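Inorganic pyrophosphatase (Shewanella sp. AS-11, PDB 6LL8) probably catalyses the hydrolysis of diphosphate to two phosphates, working with divalent metal ions such as manganese or magnesium. Local coordinates at residues 91-96 with 118-123; 106-111 with 126-131; 22-27 with 34-39; 135-140 with 168-173; 143-146 with 150-153. One frame throughout, in Å; residues are numbered along the deposited sequence.

Contact 1 (91-96 with 118-123); sequences GIVDHH and NTVIKM. With MG (magnesium ion), chain D; 2PN (imidodiphosphoric acid), chain I.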
# COMPACT_ATOMS: atom_id res chain seq x y z
N GLY A 91 -14.96 10.29 -4.56
CA GLY A 91 -13.79 10.14 -5.41
C GLY A 91 -12.97 8.93 -5.06
O GLY A 91 -13.04 8.47 -3.90
N ILE A 92 -12.19 8.45 -6.01
CA ILE A 92 -11.15 7.44 -5.81
C ILE A 92 -9.94 7.92 -6.59
O ILE A 92 -10.07 8.20 -7.80
CB ILE A 92 -11.55 6.04 -6.29
CG1 ILE A 92 -12.85 5.58 -5.60
CG2 ILE A 92 -10.42 5.06 -6.07
CD1 ILE A 92 -13.40 4.29 -6.15
N VAL A 93 -8.78 7.96 -5.95
CA VAL A 93 -7.49 8.15 -6.65
C VAL A 93 -6.65 6.94 -6.32
O VAL A 93 -6.45 6.61 -5.14
CB VAL A 93 -6.81 9.48 -6.29
CG1 VAL A 93 -6.59 9.69 -4.80
CG2 VAL A 93 -5.52 9.61 -7.06
N ASP A 94 -6.16 6.23 -7.34
CA ASP A 94 -5.57 4.90 -7.08
C ASP A 94 -4.77 4.43 -8.27
O ASP A 94 -4.78 5.04 -9.34
CB ASP A 94 -6.68 3.91 -6.72
CG ASP A 94 -6.19 2.58 -6.17
OD1 ASP A 94 -5.05 2.56 -5.61
OD2 ASP A 94 -6.93 1.60 -6.28
N HIS A 95 -4.13 3.29 -8.08
CA HIS A 95 -3.28 2.60 -9.06
C HIS A 95 -3.38 1.07 -8.90
O HIS A 95 -2.46 0.36 -9.29
CB HIS A 95 -1.84 3.10 -8.97
CG HIS A 95 -1.12 2.84 -7.68
ND1 HIS A 95 0.20 2.45 -7.68
CD2 HIS A 95 -1.46 2.97 -6.37
CE1 HIS A 95 0.60 2.36 -6.41
NE2 HIS A 95 -0.37 2.67 -5.58
N HIS A 96 -4.48 0.59 -8.33
CA HIS A 96 -4.76 -0.84 -8.19
C HIS A 96 -5.80 -1.31 -9.20
O HIS A 96 -6.44 -0.48 -9.87
CB HIS A 96 -5.27 -1.17 -6.77
CG HIS A 96 -4.21 -1.05 -5.72
ND1 HIS A 96 -3.87 0.16 -5.11
CD2 HIS A 96 -3.40 -1.99 -5.16
CE1 HIS A 96 -2.89 -0.08 -4.24
NE2 HIS A 96 -2.59 -1.38 -4.24
N ASN A 118 0.39 8.74 -5.37
CA ASN A 118 0.87 10.14 -5.29
C ASN A 118 1.34 10.64 -6.65
O ASN A 118 1.33 11.86 -6.84
CB ASN A 118 1.91 10.34 -4.19
CG ASN A 118 1.29 10.57 -2.83
OD1 ASN A 118 0.98 11.73 -2.52
ND2 ASN A 118 1.01 9.52 -2.07
N THR A 119 1.72 9.76 -7.57
CA THR A 119 2.01 10.18 -8.96
C THR A 119 0.73 10.74 -9.58
O THR A 119 0.76 11.77 -10.29
CB THR A 119 2.60 9.03 -9.75
OG1 THR A 119 3.81 8.67 -9.08
CG2 THR A 119 2.86 9.37 -11.20
N VAL A 120 -0.38 10.07 -9.35
CA VAL A 120 -1.69 10.53 -9.87
C VAL A 120 -2.10 11.81 -9.14
O VAL A 120 -2.62 12.75 -9.76
CB VAL A 120 -2.75 9.44 -9.74
CG1 VAL A 120 -4.03 9.89 -10.44
CG2 VAL A 120 -2.27 8.11 -10.31
N ILE A 121 -1.90 11.92 -7.83
CA ILE A 121 -2.23 13.16 -7.13
C ILE A 121 -1.41 14.31 -7.70
O ILE A 121 -1.95 15.40 -7.85
CB ILE A 121 -2.07 12.96 -5.61
CG1 ILE A 121 -3.05 11.91 -5.11
CG2 ILE A 121 -2.24 14.27 -4.88
CD1 ILE A 121 -2.82 11.46 -3.68
N LYS A 122 -0.16 14.09 -8.06
CA LYS A 122 0.63 15.18 -8.69
C LYS A 122 -0.05 15.59 -9.99
O LYS A 122 -0.12 16.80 -10.27
CB LYS A 122 2.07 14.71 -8.88
CG LYS A 122 3.07 15.83 -9.04
CD LYS A 122 3.18 16.42 -10.34
CE LYS A 122 4.31 17.46 -10.33
NZ LYS A 122 4.42 17.99 -11.68
N MET A 123 -0.55 14.65 -10.76
CA MET A 123 -1.30 14.98 -12.00
C MET A 123 -2.52 15.84 -11.66
O MET A 123 -2.87 16.72 -12.45
CB MET A 123 -1.79 13.73 -12.73
CG MET A 123 -0.68 12.91 -13.32
SD MET A 123 -1.41 11.33 -13.88
CE MET A 123 0.06 10.46 -14.44
MG MG D . 0.13 2.70 -3.39
P1 2PN I . 0.37 -0.33 -2.48
O1 2PN I . -0.71 -0.04 -1.44
O2 2PN I . 1.74 -0.44 -1.87
O3 2PN I . 0.32 0.67 -3.62
N1 2PN I . 0.00 -1.80 -3.14
P2 2PN I . 0.67 -3.30 -3.08
O4 2PN I . -0.50 -4.22 -2.70
O5 2PN I . 1.74 -3.31 -2.01
O6 2PN I . 1.21 -3.62 -4.45
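Val120 rests on strand 88-94 through both of its branches. CG1 lies 3.7 Å from CG2 of Val93, and CG2 faces the carbonyl O of Asp94 at 4.1 Å, the two valines sliding past each other in opposite directions. Next along the helix, Ile121 crosses Val93 at about a right angle, with its CG1 3.9 Å from the same Val93 CG2. Compact beta-branched side chains suit this buried seam, where helix 117-128 covers the parallel sheet, the directions of 118-123 and 91-94 differing by 120°. The strand ends at Asp94, and with His95 and His96 just beyond it this makes the Asp-His-His signature of the DHH family, set at the active site. His95 NE2 binds a magnesium ion at 2.2 Å, which Asp15, Asp73, Asp147 and O3 of imidodiphosphate also hold. Asp94 OD1 accepts His95 N from above its carboxylate plane and, on its syn lone pair, His96 ND1 at 2.7 Å in an almost straight bond (179°). Held at that edge, the His96 ring offers NE2 to the bridging N1 of imidodiphosphate, 2.8 Å away. With an alanine at His96 both bonds go, and N1 is likely to be left without its acceptor and the Asp94 carboxylate less firmly fixed.

Contact 2 (106-111 with 126-131); sequences PLECWI and DFYQVK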
# COMPACT_ATOMS: atom_id res chain seq x y z
N PRO A 106 -22.83 9.45 -9.29
CA PRO A 106 -21.61 9.80 -10.02
C PRO A 106 -20.52 10.26 -9.06
O PRO A 106 -20.76 10.86 -8.00
CB PRO A 106 -22.06 10.90 -10.98
CG PRO A 106 -23.50 10.55 -11.24
CD PRO A 106 -24.02 10.08 -9.89
N LEU A 107 -19.29 10.01 -9.47
CA LEU A 107 -18.08 10.30 -8.67
C LEU A 107 -16.91 10.62 -9.59
O LEU A 107 -17.02 10.47 -10.82
CB LEU A 107 -17.71 9.12 -7.75
CG LEU A 107 -17.00 7.94 -8.41
CD1 LEU A 107 -16.40 7.04 -7.34
CD2 LEU A 107 -17.90 7.14 -9.34
N GLU A 108 -15.81 11.07 -9.01
CA GLU A 108 -14.53 11.16 -9.71
C GLU A 108 -13.70 9.92 -9.47
O GLU A 108 -13.62 9.43 -8.33
CB GLU A 108 -13.64 12.21 -9.11
CG GLU A 108 -14.14 13.60 -9.26
CD GLU A 108 -13.04 14.63 -9.10
OE1 GLU A 108 -11.96 14.36 -8.48
OE2 GLU A 108 -13.26 15.66 -9.68
N CYS A 109 -13.08 9.41 -10.52
CA CYS A 109 -12.00 8.43 -10.36
C CYS A 109 -10.82 8.92 -11.17
O CYS A 109 -10.93 9.16 -12.38
CB CYS A 109 -12.36 7.03 -10.83
SG CYS A 109 -13.81 6.34 -10.00
N TRP A 110 -9.69 9.04 -10.48
CA TRP A 110 -8.37 9.29 -11.07
C TRP A 110 -7.57 8.03 -10.81
O TRP A 110 -6.90 7.93 -9.78
CB TRP A 110 -7.72 10.52 -10.45
CG TRP A 110 -8.35 11.84 -10.75
CD1 TRP A 110 -9.48 12.35 -10.21
CD2 TRP A 110 -7.77 12.84 -11.56
NE1 TRP A 110 -9.66 13.61 -10.67
CE2 TRP A 110 -8.62 13.96 -11.48
CE3 TRP A 110 -6.61 12.91 -12.33
CZ2 TRP A 110 -8.34 15.15 -12.15
CZ3 TRP A 110 -6.33 14.10 -12.98
CH2 TRP A 110 -7.19 15.18 -12.89
N ILE A 111 -7.68 7.05 -11.68
CA ILE A 111 -7.04 5.74 -11.49
C ILE A 111 -6.12 5.55 -12.68
O ILE A 111 -6.54 5.72 -13.84
CB ILE A 111 -8.07 4.62 -11.29
CG1 ILE A 111 -8.94 4.89 -10.06
CG2 ILE A 111 -7.34 3.28 -11.22
CD1 ILE A 111 -10.09 3.93 -9.83
N ASP A 126 -1.37 19.37 -11.12
CA ASP A 126 -1.06 19.95 -12.45
C ASP A 126 -2.37 20.37 -13.12
O ASP A 126 -2.42 21.47 -13.73
CB ASP A 126 -0.34 18.97 -13.37
CG ASP A 126 1.06 18.57 -12.96
OD1 ASP A 126 1.66 19.26 -12.19
OD2 ASP A 126 1.53 17.53 -13.51
N PHE A 127 -3.38 19.54 -13.06
CA PHE A 127 -4.66 19.84 -13.72
C PHE A 127 -5.26 21.12 -13.15
O PHE A 127 -5.78 21.95 -13.91
CB PHE A 127 -5.62 18.66 -13.53
CG PHE A 127 -7.00 18.91 -14.05
CD1 PHE A 127 -7.27 18.93 -15.41
CD2 PHE A 127 -8.05 19.17 -13.18
CE1 PHE A 127 -8.55 19.19 -15.88
CE2 PHE A 127 -9.32 19.44 -13.66
CZ PHE A 127 -9.57 19.43 -15.00
N TYR A 128 -5.27 21.27 -11.83
CA TYR A 128 -5.86 22.45 -11.17
C TYR A 128 -4.91 23.65 -11.14
O TYR A 128 -5.31 24.74 -10.70
CB TYR A 128 -6.30 22.07 -9.75
CG TYR A 128 -7.48 21.14 -9.70
CD1 TYR A 128 -8.74 21.59 -10.05
CD2 TYR A 128 -7.33 19.83 -9.29
CE1 TYR A 128 -9.84 20.77 -9.96
CE2 TYR A 128 -8.43 18.99 -9.21
CZ TYR A 128 -9.69 19.47 -9.53
OH TYR A 128 -10.75 18.62 -9.42
N GLN A 129 -3.67 23.45 -11.54
CA GLN A 129 -2.64 24.52 -11.54
C GLN A 129 -2.47 25.08 -10.12
O GLN A 129 -2.31 26.29 -9.91
CB GLN A 129 -2.97 25.60 -12.56
CG GLN A 129 -3.00 25.11 -14.00
CD GLN A 129 -3.38 26.24 -14.93
OE1 GLN A 129 -4.55 26.62 -15.04
NE2 GLN A 129 -2.37 26.84 -15.51
N VAL A 130 -2.40 24.18 -9.16
CA VAL A 130 -2.12 24.53 -7.74
C VAL A 130 -0.65 24.23 -7.42
O VAL A 130 -0.14 23.14 -7.74
CB VAL A 130 -3.08 23.74 -6.83
CG1 VAL A 130 -2.69 23.86 -5.38
CG2 VAL A 130 -4.50 24.22 -7.06
N LYS A 131 0.00 25.17 -6.78
CA LYS A 131 1.41 25.03 -6.40
C LYS A 131 1.53 23.96 -5.32
O LYS A 131 0.72 23.89 -4.38
CB LYS A 131 1.95 26.35 -5.86
CG LYS A 131 1.94 27.48 -6.86
CD LYS A 131 2.65 27.20 -8.17
CE LYS A 131 2.55 28.37 -9.13
NZ LYS A 131 1.26 28.39 -9.87
O HOH W 1 -10.58 16.62 -7.55
O HOH W 2 -11.24 16.37 -10.94
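Trp110 and Phe127 make the close-packed half of this contact. The six-membered ring of Trp110 turns its edge toward the face of Phe127 in an offset edge-to-face pair, with centroids 5.7 Å apart and planes at 67°. CH2 of Trp110 does the touching, 3.9 Å from Phe127 CB and as near to CG. Phe127 carries CG anti to its backbone N (chi1 175°), which swings its ring across the end of the indole. Large aromatic side chains suit the place, because they are long enough to meet across backbones whose closest CA atoms, those of Trp110 and Phe127, are 11.5 Å apart. On the wet side, Glu108 and Tyr128 approach from opposite directions, the carboxylate nearly coplanar with the phenol ring, yet Glu108 OE2 stays 3.9 Å from Tyr128 OH. Glu108 has two conformers; in the one described, a water joins its OE1 to the Tyr128 hydroxyl. A second water is bonded to that hydroxyl and accepts from Trp110 NE1 at 3.2 Å, while its link to OE2 is doubtful. Glu108 OE1 is also hydrogen-bonded to Tyr70. The pair ties an outermost strand of the parallel sheet, 108-111, to the end of helix 117-128, which closes in a Schellman motif: Gln129 takes positive phi as the C-prime residue, and Val130 N reaches back to Tyr125 O.

Contact 3 (22-27 with 34-39); sequences ALAYLK and AIAARL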
# COMPACT_ATOMS: atom_id res chain seq x y z
N ALA A 22 -1.72 15.03 0.98
CA ALA A 22 -1.48 15.81 -0.24
C ALA A 22 -2.80 16.13 -0.95
O ALA A 22 -2.98 17.28 -1.43
CB ALA A 22 -0.56 15.03 -1.15
N LEU A 23 -3.72 15.19 -1.05
CA LEU A 23 -4.99 15.47 -1.73
C LEU A 23 -5.86 16.35 -0.87
O LEU A 23 -6.54 17.24 -1.42
CB LEU A 23 -5.69 14.18 -2.11
CG LEU A 23 -7.04 14.35 -2.81
CD1 LEU A 23 -6.98 15.24 -4.02
CD2 LEU A 23 -7.64 13.00 -3.16
N ALA A 24 -5.89 16.19 0.45
CA ALA A 24 -6.69 17.12 1.28
C ALA A 24 -6.19 18.55 1.08
O ALA A 24 -7.00 19.49 1.00
CB ALA A 24 -6.66 16.74 2.73
N TYR A 25 -4.89 18.76 1.02
CA TYR A 25 -4.35 20.12 0.82
C TYR A 25 -4.87 20.66 -0.50
O TYR A 25 -5.33 21.81 -0.59
CB TYR A 25 -2.83 20.10 0.87
CG TYR A 25 -2.23 21.47 0.61
CD1 TYR A 25 -2.12 22.41 1.60
CD2 TYR A 25 -1.84 21.83 -0.66
CE1 TYR A 25 -1.59 23.65 1.31
CE2 TYR A 25 -1.37 23.08 -0.98
CZ TYR A 25 -1.23 24.00 0.02
OH TYR A 25 -0.74 25.27 -0.25
N LEU A 26 -4.75 19.88 -1.57
CA LEU A 26 -5.19 20.32 -2.91
C LEU A 26 -6.68 20.66 -2.87
O LEU A 26 -7.06 21.74 -3.38
CB LEU A 26 -4.94 19.19 -3.90
CG LEU A 26 -5.49 19.41 -5.31
CD1 LEU A 26 -4.97 20.70 -5.93
CD2 LEU A 26 -5.21 18.23 -6.18
N LYS A 27 -7.53 19.82 -2.31
CA LYS A 27 -8.97 20.09 -2.24
C LYS A 27 -9.22 21.39 -1.49
O LYS A 27 -10.01 22.23 -1.96
CB LYS A 27 -9.68 18.91 -1.57
CG LYS A 27 -9.83 17.71 -2.47
CD LYS A 27 -10.71 17.96 -3.65
CE LYS A 27 -11.26 16.70 -4.26
NZ LYS A 27 -12.18 17.00 -5.35
N ALA A 34 -11.86 19.74 2.95
CA ALA A 34 -11.35 18.37 3.06
C ALA A 34 -10.55 18.19 4.34
O ALA A 34 -9.88 19.14 4.81
CB ALA A 34 -10.50 18.01 1.86
N ILE A 35 -10.56 16.99 4.86
CA ILE A 35 -9.78 16.56 6.05
C ILE A 35 -9.09 15.25 5.67
O ILE A 35 -9.75 14.30 5.27
CB ILE A 35 -10.68 16.37 7.27
CG1 ILE A 35 -11.36 17.68 7.65
CG2 ILE A 35 -9.88 15.81 8.43
CD1 ILE A 35 -12.51 17.52 8.60
N ALA A 36 -7.78 15.17 5.87
CA ALA A 36 -7.03 13.92 5.74
C ALA A 36 -7.29 13.02 6.93
O ALA A 36 -7.31 13.49 8.09
CB ALA A 36 -5.56 14.18 5.61
N ALA A 37 -7.47 11.74 6.71
CA ALA A 37 -7.70 10.79 7.79
C ALA A 37 -6.93 9.51 7.55
O ALA A 37 -6.39 9.28 6.45
CB ALA A 37 -9.17 10.54 7.99
N ARG A 38 -6.92 8.66 8.56
CA ARG A 38 -6.28 7.35 8.51
C ARG A 38 -7.12 6.32 9.26
O ARG A 38 -7.76 6.66 10.26
CB ARG A 38 -4.86 7.38 9.06
CG ARG A 38 -4.75 7.77 10.52
CD ARG A 38 -3.31 7.99 10.94
NE ARG A 38 -3.24 8.62 12.25
CZ ARG A 38 -3.11 8.02 13.42
NH1 ARG A 38 -3.00 6.71 13.51
NH2 ARG A 38 -3.06 8.76 14.50
N LEU A 39 -7.03 5.08 8.82
CA LEU A 39 -7.76 3.94 9.40
C LEU A 39 -6.91 3.11 10.35
O LEU A 39 -7.41 2.11 10.85
CB LEU A 39 -8.26 3.05 8.28
CG LEU A 39 -9.41 3.60 7.47
CD1 LEU A 39 -9.69 2.79 6.20
CD2 LEU A 39 -10.68 3.67 8.31
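Ala24 points its methyl at strand 34-38 and lands between two alanines of the strand. Its CB is 4.1 Å from Ala34 CB and 4.0 Å from Ala36 CB, and nearer still to the backbone, 3.7 Å from Ala36 N. Ala34 answers by turning its own methyl toward the helix, where it meets the carbonyl O of Ala24. The same Ala34 CB lies 3.6 Å from Lys27 CB. Ala36 CB points along the contact rather than at the helix, and still reaches Ala24 CB. Between them, Ile35 has its CB turned from the helix, as the alternation of a strand requires, and its branched chain packs against Tyr5 on strand 4-7. Lys27 lends the contact just the base of its side chain. Its CB faces the strand, but CG lies anti to the carbonyl carbon (chi1 -76°) and the chain bends again at chi2, carrying NZ away to a salt bridge with Glu32. These segments run antiparallel, at 174°, with axes 7.2 Å apart, as befits a beta-alpha-beta crossover: strand 4-7, helix 14-29 and strand 34-38 form that unit, the two strands parallel and adjacent in the sheet. Alanine suits Ala24, Ala34 and Ala36 because a single methyl lets the backbones come close, to 5.1 Å between the CA atoms of Ala24 and Ala34. With methyls, the Lys27 CB and main chain in touch, the adhesion is apolar and depends on close fit, while the charge of Lys27 is probably offset by Glu32, to one side of the contact.

Contact 4 (135-140 with 168-173); sequences NIAGIM and AEIAGV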
# COMPACT_ATOMS: atom_id res chain seq x y z
N ASN A 135 7.03 21.09 1.63
CA ASN A 135 6.83 19.99 2.60
C ASN A 135 5.96 18.89 2.00
O ASN A 135 6.25 17.71 2.15
CB ASN A 135 6.35 20.53 3.95
CG ASN A 135 5.03 21.29 3.95
OD1 ASN A 135 4.46 21.65 2.91
ND2 ASN A 135 4.56 21.67 5.14
N ILE A 136 4.86 19.28 1.37
CA ILE A 136 3.97 18.32 0.68
C ILE A 136 4.76 17.62 -0.43
O ILE A 136 4.65 16.38 -0.58
CB ILE A 136 2.74 19.03 0.09
CG1 ILE A 136 1.88 19.66 1.18
CG2 ILE A 136 1.96 18.08 -0.81
CD1 ILE A 136 1.07 18.70 1.93
N ALA A 137 5.55 18.36 -1.17
CA ALA A 137 6.32 17.72 -2.25
C ALA A 137 7.24 16.64 -1.67
O ALA A 137 7.41 15.57 -2.30
CB ALA A 137 7.13 18.74 -3.03
N GLY A 138 7.83 16.91 -0.52
CA GLY A 138 8.74 15.94 0.07
C GLY A 138 8.04 14.64 0.41
O GLY A 138 8.59 13.57 0.16
N ILE A 139 6.88 14.72 1.06
CA ILE A 139 6.20 13.48 1.46
C ILE A 139 5.67 12.77 0.22
O ILE A 139 5.66 11.52 0.20
CB ILE A 139 5.16 13.69 2.56
CG1 ILE A 139 3.92 14.47 2.11
CG2 ILE A 139 5.81 14.30 3.79
CD1 ILE A 139 2.83 14.51 3.14
N MET A 140 5.22 13.48 -0.80
CA MET A 140 4.77 12.84 -2.04
C MET A 140 5.93 12.11 -2.71
O MET A 140 5.79 10.97 -3.16
CB MET A 140 4.17 13.88 -2.98
CG MET A 140 2.86 14.51 -2.51
SD MET A 140 2.24 15.76 -3.63
CE MET A 140 1.74 14.76 -5.02
N ALA A 168 11.27 16.28 -6.05
CA ALA A 168 12.54 16.41 -5.32
C ALA A 168 13.06 17.84 -5.49
O ALA A 168 13.54 18.41 -4.51
CB ALA A 168 13.56 15.43 -5.82
N GLU A 169 12.94 18.41 -6.68
CA GLU A 169 13.40 19.81 -6.91
C GLU A 169 12.58 20.76 -6.04
O GLU A 169 13.14 21.61 -5.37
CB GLU A 169 13.31 20.14 -8.40
CG GLU A 169 13.74 21.54 -8.80
CD GLU A 169 13.71 21.81 -10.29
OE1 GLU A 169 12.62 21.88 -10.81
OE2 GLU A 169 14.78 21.98 -10.91
N ILE A 170 11.26 20.59 -6.00
CA ILE A 170 10.40 21.47 -5.18
C ILE A 170 10.73 21.32 -3.71
O ILE A 170 10.75 22.30 -2.96
CB ILE A 170 8.92 21.17 -5.46
CG1 ILE A 170 8.56 21.51 -6.90
CG2 ILE A 170 8.02 21.90 -4.49
CD1 ILE A 170 7.26 20.89 -7.36
N ALA A 171 10.98 20.08 -3.28
CA ALA A 171 11.25 19.78 -1.87
C ALA A 171 12.66 20.17 -1.45
O ALA A 171 12.93 20.12 -0.25
CB ALA A 171 11.04 18.32 -1.58
N GLY A 172 13.54 20.46 -2.38
CA GLY A 172 14.94 20.77 -2.03
C GLY A 172 15.75 19.52 -1.72
O GLY A 172 16.74 19.61 -0.96
N VAL A 173 15.40 18.38 -2.32
CA VAL A 173 16.12 17.10 -2.11
C VAL A 173 16.98 16.83 -3.35
O VAL A 173 16.43 16.60 -4.43
CB VAL A 173 15.14 15.96 -1.87
CG1 VAL A 173 15.87 14.63 -1.80
CG2 VAL A 173 14.34 16.22 -0.61
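Ala137 CB meets CG2 of Ile170 at 3.6 Å in an apolar contact and stands 4.2 Å from Ala171 CB, so one methyl is received by two consecutive residues of the other helix. Ile170 presents CG2 because that branch lies anti to its backbone N, while CG1 lies beside the backbone N, anti to the carbonyl carbon. A second kind of contact sets side chain against main chain: Ala171 CB sits 3.7 Å from both N and CA of Gly138. Glycine suits this place since its bare backbone can be approached directly, and the CA atoms of Gly138 and Ala171 come to 5.0 Å. Hydrogen bonds serve each segment on its own. Val173 N returns to Ala168 O at 2.9 Å and Gly172 N to Glu169 O at 3.2 Å, the Schellman motif that ends helix 158-171. Its turning residue has positive phi (78°), readily adopted by glycine. Helix 134-147 meets this helix end on one side; on others, Ile136 and Met140 pack on helices 14-29 and 117-128, while Ala168 and Val173 lean on helix 176-187.

Contact 5 (143-146 with 150-153); sequences AILS and IFKS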
# COMPACT_ATOMS: atom_id res chain seq x y z
N ALA A 143 6.63 8.95 -0.82
CA ALA A 143 5.64 7.90 -1.11
C ALA A 143 5.93 7.21 -2.44
O ALA A 143 5.82 5.97 -2.53
CB ALA A 143 4.25 8.49 -1.13
N ILE A 144 6.32 7.96 -3.47
CA ILE A 144 6.55 7.36 -4.79
C ILE A 144 7.82 6.51 -4.73
O ILE A 144 7.85 5.42 -5.31
CB ILE A 144 6.61 8.44 -5.88
CG1 ILE A 144 5.33 9.28 -5.94
CG2 ILE A 144 6.90 7.78 -7.23
CD1 ILE A 144 5.49 10.57 -6.68
N LEU A 145 8.86 6.99 -4.07
CA LEU A 145 10.08 6.18 -3.89
C LEU A 145 9.77 4.89 -3.17
O LEU A 145 10.38 3.85 -3.46
CB LEU A 145 11.12 7.00 -3.13
CG LEU A 145 11.78 8.11 -3.93
CD1 LEU A 145 12.44 9.08 -2.96
CD2 LEU A 145 12.78 7.57 -4.94
N SER A 146 8.87 4.91 -2.20
CA SER A 146 8.49 3.70 -1.44
C SER A 146 7.71 2.74 -2.34
O SER A 146 8.08 1.56 -2.45
CB SER A 146 7.71 4.08 -0.21
OG SER A 146 7.52 2.94 0.57
N ILE A 150 12.27 2.45 -5.05
CA ILE A 150 13.41 3.21 -5.61
C ILE A 150 13.52 2.90 -7.10
O ILE A 150 14.62 2.73 -7.65
CB ILE A 150 14.73 2.98 -4.86
CG1 ILE A 150 14.57 2.66 -3.37
CG2 ILE A 150 15.62 4.20 -5.08
CD1 ILE A 150 15.87 2.30 -2.65
N PHE A 151 12.38 2.86 -7.77
CA PHE A 151 12.23 2.64 -9.23
C PHE A 151 12.50 1.19 -9.63
O PHE A 151 12.46 0.90 -10.84
CB PHE A 151 13.08 3.60 -10.07
CG PHE A 151 13.00 5.05 -9.71
CD1 PHE A 151 11.84 5.64 -9.23
CD2 PHE A 151 14.06 5.87 -10.01
CE1 PHE A 151 11.79 7.00 -8.99
CE2 PHE A 151 14.00 7.23 -9.78
CZ PHE A 151 12.86 7.80 -9.27
N LYS A 152 12.75 0.29 -8.70
CA LYS A 152 13.05 -1.11 -9.05
C LYS A 152 11.78 -1.92 -9.34
O LYS A 152 11.83 -2.92 -10.04
CB LYS A 152 13.77 -1.80 -7.89
CG LYS A 152 15.13 -1.23 -7.52
CD LYS A 152 15.68 -1.81 -6.22
CE LYS A 152 17.06 -1.28 -5.83
NZ LYS A 152 17.82 -2.35 -5.20
N SER A 153 10.67 -1.55 -8.75
CA SER A 153 9.44 -2.33 -8.89
C SER A 153 8.98 -2.29 -10.34
O SER A 153 9.01 -1.23 -10.96
CB SER A 153 8.36 -1.82 -7.99
OG SER A 153 7.20 -2.61 -8.12
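Leu145 meets the loop 150-153 twice, through its carbonyl and through one methyl. Starting at CB, the side chain leaves the helix without approaching the loop; CG, placed anti to the carbonyl carbon (chi1 -74°), does not touch it either. The chain then forks. CD1 leads off from the loop, whereas CD2 drops into the angle between Ile150 and Phe151, 4.4 Å from CG2 of Ile150 and 4.2 Å from CE1 of Phe151, whose ring it meets obliquely. A leucine serves well here, its forked end allowing one methyl to fill this angle; on helix 176-187, Met183 adds a further neighbour to the side chain. On the main chain, Leu145 O accepts from Ile150 N at 2.8 Å, a nearly straight bond (172°) lying in the carbonyl plane. It links residues five apart in sequence, in the turn that follows helix 134-147 and leads into helix 158-171, on the helical part of the fold next to the metal site and just past the magnesium ligand Asp147. Thr148 OG1 braces the same turn, bonded to Ile144 O and to Phe151 N. Both Ile150 and Phe151 adopt positive phi, which is unfavourable for non-glycine residues and more so for beta-branched Ile150. Ile150 also has an off-rotamer chi1 of -30°, consistent with some strain. Its CB points away from 143-146, and the side chain packs on Met181 and Phe184. Phe151 lays its ring instead among Cys156, Ile161 and Phe176, where a broad aromatic side chain can touch the loop and two helices together.

How the contacts relate
From the N terminus, contact 3 closes first, bringing strand 34-38 back along helix 14-29, with six residues between the segments, the first two still helical. Contacts 1 and 2 follow and cross: segments 91-96 and 106-111 pair later with 118-123 and 126-131, so both pin helix 117-128 to neighbouring strands of the parallel sheet. Backbone bonds between Ile92 and both Glu108 and Trp110 join the two contacts directly. Contact 4 then closes a longer loop between helices 134-147 and 158-171, with contact 5 nested inside it at the far end of the first helix. Leu23 against Val93 links contact 3 to contact 1, and Met140 packs against both Asn118 and Ala22, tying the helices together.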